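Local coordinates for cysteine synthase (Helicobacter pylori, PDB 6AHI), which uses pyridoxal 5'-phosphate to make L-cysteine and acetate from O-acetyl-L-serine and hydrogen sulfide, and also has cystathionine beta-synthase activity, at residues S181-A186 and F232-I238. Residues are numbered along the deposited sequence; the frame is centred on the assembly and turned at random.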
ATOM      1  N   SER A 181      -9.243 -19.874   4.871  1.00 37.74           N
ATOM      2  CA  SER A 181     -10.617 -20.281   5.204  1.00 38.61           C
ATOM      3  C   SER A 181     -11.225 -21.012   4.001  1.00 38.24           C
ATOM      4  O   SER A 181     -12.083 -21.819   4.142  1.00 36.88           O
ATOM      5  CB  SER A 181     -11.449 -19.085   5.551  1.00 39.05           C
ATOM      6  OG  SER A 181     -11.536 -18.217   4.424  1.00 38.36           O
ATOM      7  N   GLY A 182     -10.788 -20.646   2.785  1.00 36.80           N
ATOM      8  CA  GLY A 182     -11.364 -21.191   1.566  1.00 35.56           C
ATOM      9  C   GLY A 182     -12.402 -20.281   0.920  1.00 32.74           C
ATOM     10  O   GLY A 182     -12.915 -20.621  -0.129  1.00 32.71           O
ATOM     11  N   GLY A 183     -12.751 -19.159   1.549  1.00 31.77           N
ATOM     12  CA  GLY A 183     -13.803 -18.268   1.035  1.00 31.73           C
ATOM     13  C   GLY A 183     -13.460 -17.645  -0.317  1.00 31.58           C
ATOM     14  O   GLY A 183     -14.274 -17.654  -1.237  1.00 32.34           O
ATOM     15  N   THR A 184     -12.265 -17.063  -0.436  1.00 29.82           N
ATOM     16  CA  THR A 184     -11.855 -16.401  -1.701  1.00 29.62           C
ATOM     17  C   THR A 184     -11.972 -17.383  -2.866  1.00 29.30           C
ATOM     18  O   THR A 184     -12.609 -17.078  -3.899  1.00 29.57           O
ATOM     19  CB  THR A 184     -10.423 -15.865  -1.648  1.00 28.08           C
ATOM     20  OG1 THR A 184     -10.306 -14.905  -0.603  1.00 28.85           O
ATOM     21  CG2 THR A 184     -10.003 -15.170  -2.928  1.00 28.37           C
ATOM     22  N   PHE A 185     -11.363 -18.564  -2.676  1.00 29.37           N
ATOM     23  CA  PHE A 185     -11.316 -19.594  -3.694  1.00 27.57           C
ATOM     24  C   PHE A 185     -12.731 -20.061  -4.043  1.00 28.41           C
ATOM     25  O   PHE A 185     -13.116 -20.062  -5.213  1.00 27.64           O
ATOM     26  CB  PHE A 185     -10.452 -20.766  -3.227  1.00 29.13           C
ATOM     27  CG  PHE A 185     -10.408 -21.929  -4.177  1.00 30.54           C
ATOM     28  CD1 PHE A 185      -9.859 -21.780  -5.429  1.00 30.19           C
ATOM     29  CD2 PHE A 185     -10.925 -23.168  -3.820  1.00 32.12           C
ATOM     30  CE1 PHE A 185      -9.826 -22.843  -6.317  1.00 32.48           C
ATOM     31  CE2 PHE A 185     -10.882 -24.232  -4.703  1.00 32.16           C
ATOM     32  CZ  PHE A 185     -10.302 -24.072  -5.941  1.00 31.31           C
ATOM     33  N   ALA A 186     -13.520 -20.414  -3.031  1.00 28.70           N
ATOM     34  CA  ALA A 186     -14.825 -21.005  -3.250  1.00 29.56           C
ATOM     35  C   ALA A 186     -15.809 -20.014  -3.883  1.00 28.81           C
ATOM     36  O   ALA A 186     -16.609 -20.397  -4.736  1.00 28.81           O
ATOM     37  CB  ALA A 186     -15.396 -21.541  -1.949  1.00 31.83           C
ATOM     38  N   PHE A 232     -16.579 -25.200   2.631  1.00 43.45           N
ATOM     39  CA  PHE A 232     -17.127 -24.354   1.533  1.00 42.20           C
ATOM     40  C   PHE A 232     -17.072 -25.053   0.175  1.00 40.01           C
ATOM     41  O   PHE A 232     -17.571 -24.503  -0.785  1.00 39.49           O
ATOM     42  CB  PHE A 232     -16.397 -23.012   1.433  1.00 40.91           C
ATOM     43  CG  PHE A 232     -16.536 -22.155   2.662  1.00 42.47           C
ATOM     44  CD1 PHE A 232     -17.783 -21.896   3.208  1.00 46.07           C
ATOM     45  CD2 PHE A 232     -15.415 -21.632   3.294  1.00 43.41           C
ATOM     46  CE1 PHE A 232     -17.905 -21.115   4.350  1.00 47.71           C
ATOM     47  CE2 PHE A 232     -15.536 -20.849   4.434  1.00 44.71           C
ATOM     48  CZ  PHE A 232     -16.785 -20.588   4.959  1.00 46.59           C
ATOM     49  N   PHE A 233     -16.511 -26.266   0.128  1.00 40.16           N
ATOM     50  CA  PHE A 233     -16.122 -26.903  -1.111  1.00 40.21           C
ATOM     51  C   PHE A 233     -17.114 -27.976  -1.568  1.00 43.06           C
ATOM     52  O   PHE A 233     -16.867 -28.599  -2.586  1.00 42.57           O
ATOM     53  CB  PHE A 233     -14.728 -27.518  -0.982  1.00 39.99           C
ATOM     54  CG  PHE A 233     -13.604 -26.536  -0.770  1.00 38.34           C
ATOM     55  CD1 PHE A 233     -13.799 -25.172  -0.897  1.00 37.64           C
ATOM     56  CD2 PHE A 233     -12.337 -26.991  -0.434  1.00 38.46           C
ATOM     57  CE1 PHE A 233     -12.756 -24.282  -0.687  1.00 36.70           C
ATOM     58  CE2 PHE A 233     -11.297 -26.105  -0.212  1.00 37.06           C
ATOM     59  CZ  PHE A 233     -11.508 -24.746  -0.334  1.00 37.69           C
ATOM     60  N   GLU A 234     -18.235 -28.151  -0.854  1.00 46.93           N
ATOM     61  CA  GLU A 234     -19.189 -29.242  -1.067  1.00 51.40           C
ATOM     62  C   GLU A 234     -19.660 -29.350  -2.529  1.00 50.29           C
ATOM     63  O   GLU A 234     -19.760 -30.450  -3.028  1.00 48.67           O
ATOM     64  CB  GLU A 234     -20.378 -29.086  -0.113  1.00 56.09           C
ATOM     65  CG  GLU A 234     -21.453 -30.148  -0.296  1.00 61.59           C
ATOM     66  CD  GLU A 234     -22.580 -30.118   0.728  1.00 66.33           C
ATOM     67  OE1 GLU A 234     -22.832 -29.035   1.328  1.00 67.89           O
ATOM     68  OE2 GLU A 234     -23.205 -31.186   0.938  1.00 70.43           O
ATOM     69  N   ASN A 235     -19.944 -28.231  -3.209  1.00 50.18           N
ATOM     70  CA  ASN A 235     -20.573 -28.307  -4.545  1.00 51.75           C
ATOM     71  C   ASN A 235     -19.655 -27.703  -5.604  1.00 49.03           C
ATOM     72  O   ASN A 235     -20.099 -27.136  -6.598  1.00 51.57           O
ATOM     73  CB  ASN A 235     -21.940 -27.628  -4.583  1.00 55.45           C
ATOM     74  CG  ASN A 235     -22.968 -28.331  -3.720  1.00 61.41           C
ATOM     75  OD1 ASN A 235     -23.099 -29.561  -3.738  1.00 67.00           O
ATOM     76  ND2 ASN A 235     -23.699 -27.550  -2.943  1.00 63.94           N
ATOM     77  N   LEU A 236     -18.350 -27.856  -5.390  1.00 47.83           N
ATOM     78  CA  LEU A 236     -17.333 -27.383  -6.308  1.00 43.99           C
ATOM     79  C   LEU A 236     -16.645 -28.579  -6.947  1.00 44.34           C
ATOM     80  O   LEU A 236     -16.238 -29.508  -6.268  1.00 42.03           O
ATOM     81  CB  LEU A 236     -16.286 -26.564  -5.551  1.00 42.26           C
ATOM     82  CG  LEU A 236     -16.586 -25.086  -5.393  1.00 42.10           C
ATOM     83  CD1 LEU A 236     -15.400 -24.414  -4.735  1.00 40.95           C
ATOM     84  CD2 LEU A 236     -16.903 -24.444  -6.742  1.00 40.15           C
ATOM     85  N   ASP A 237     -16.439 -28.491  -8.254  1.00 43.68           N
ATOM     86  CA  ASP A 237     -15.698 -29.487  -8.967  1.00 45.22           C
ATOM     87  C   ASP A 237     -14.240 -29.018  -9.001  1.00 41.06           C
ATOM     88  O   ASP A 237     -13.892 -28.249  -9.873  1.00 38.02           O
ATOM     89  CB  ASP A 237     -16.324 -29.663 -10.350  1.00 51.36           C
ATOM     90  CG  ASP A 237     -15.802 -30.836 -11.152  1.00 56.14           C
ATOM     91  OD1 ASP A 237     -14.919 -31.565 -10.647  1.00 58.54           O
ATOM     92  OD2 ASP A 237     -16.306 -31.014 -12.283  1.00 61.73           O
ATOM     93  N   ILE A 238     -13.432 -29.424  -8.014  1.00 38.05           N
ATOM     94  CA  ILE A 238     -12.039 -28.955  -7.888  1.00 38.05           C
ATOM     95  C   ILE A 238     -11.125 -29.929  -8.638  1.00 36.77           C
ATOM     96  O   ILE A 238     -11.219 -31.124  -8.452  1.00 36.95           O
ATOM     97  CB  ILE A 238     -11.628 -28.787  -6.402  1.00 37.85           C
ATOM     98  CG1 ILE A 238     -12.464 -27.692  -5.737  1.00 37.07           C
ATOM     99  CG2 ILE A 238     -10.129 -28.489  -6.284  1.00 36.75           C
ATOM    100  CD1 ILE A 238     -12.401 -27.701  -4.237  1.00 39.49           C
TER
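Phe185 turns the edge of its ring toward the face of Phe233 in an offset edge-to-face pair: the planes stand at 83° and the centroids lie 5.7 Å apart. Its leading atom is CD2, 3.8 Å from Phe233 CE1, while CE2 at the same rim meets CD1 of Ile238, also close to the ring plane. With CG anti to the backbone N (chi1 176°), Phe185 presents the CD2-CE2 edge of its ring to both residues. The rim of Phe233 faces the helix start, where CE1 comes 3.7 Å from Gly182 O and 4.0 Å from Ala186 CB. Phe232 offers another edge: its CD2 lies 3.4 Å from Ser181 O, near the ring plane, a placement that suits a weakly positive aromatic C-H beside a carbonyl oxygen. Ala186 fills the middle, its CB 3.8 Å from Phe232 CB and its CA 3.8 Å from Leu236 CD1. The type I turn from Phe233 to Leu236 brings Leu236 back against the helix. No hydrogen bond joins the segments, so the contact is held by packing.

Several polar groups of 181-186 bond the cofactor phosphate. Ser181 OG accepts from Gly183 N at 171°, forming an ST turn, and also bonds Asn152 and the phosphate of the pyridoxal-lysine at position 46. Gly182 N and Thr184 OG1 bond that phosphate too. The loop between strands 200-206 and 240-244 thus packs its aromatic residues against the glycine-rich phosphate-binding loop and helix start characteristic of fold-type II pyridoxal-phosphate enzymes.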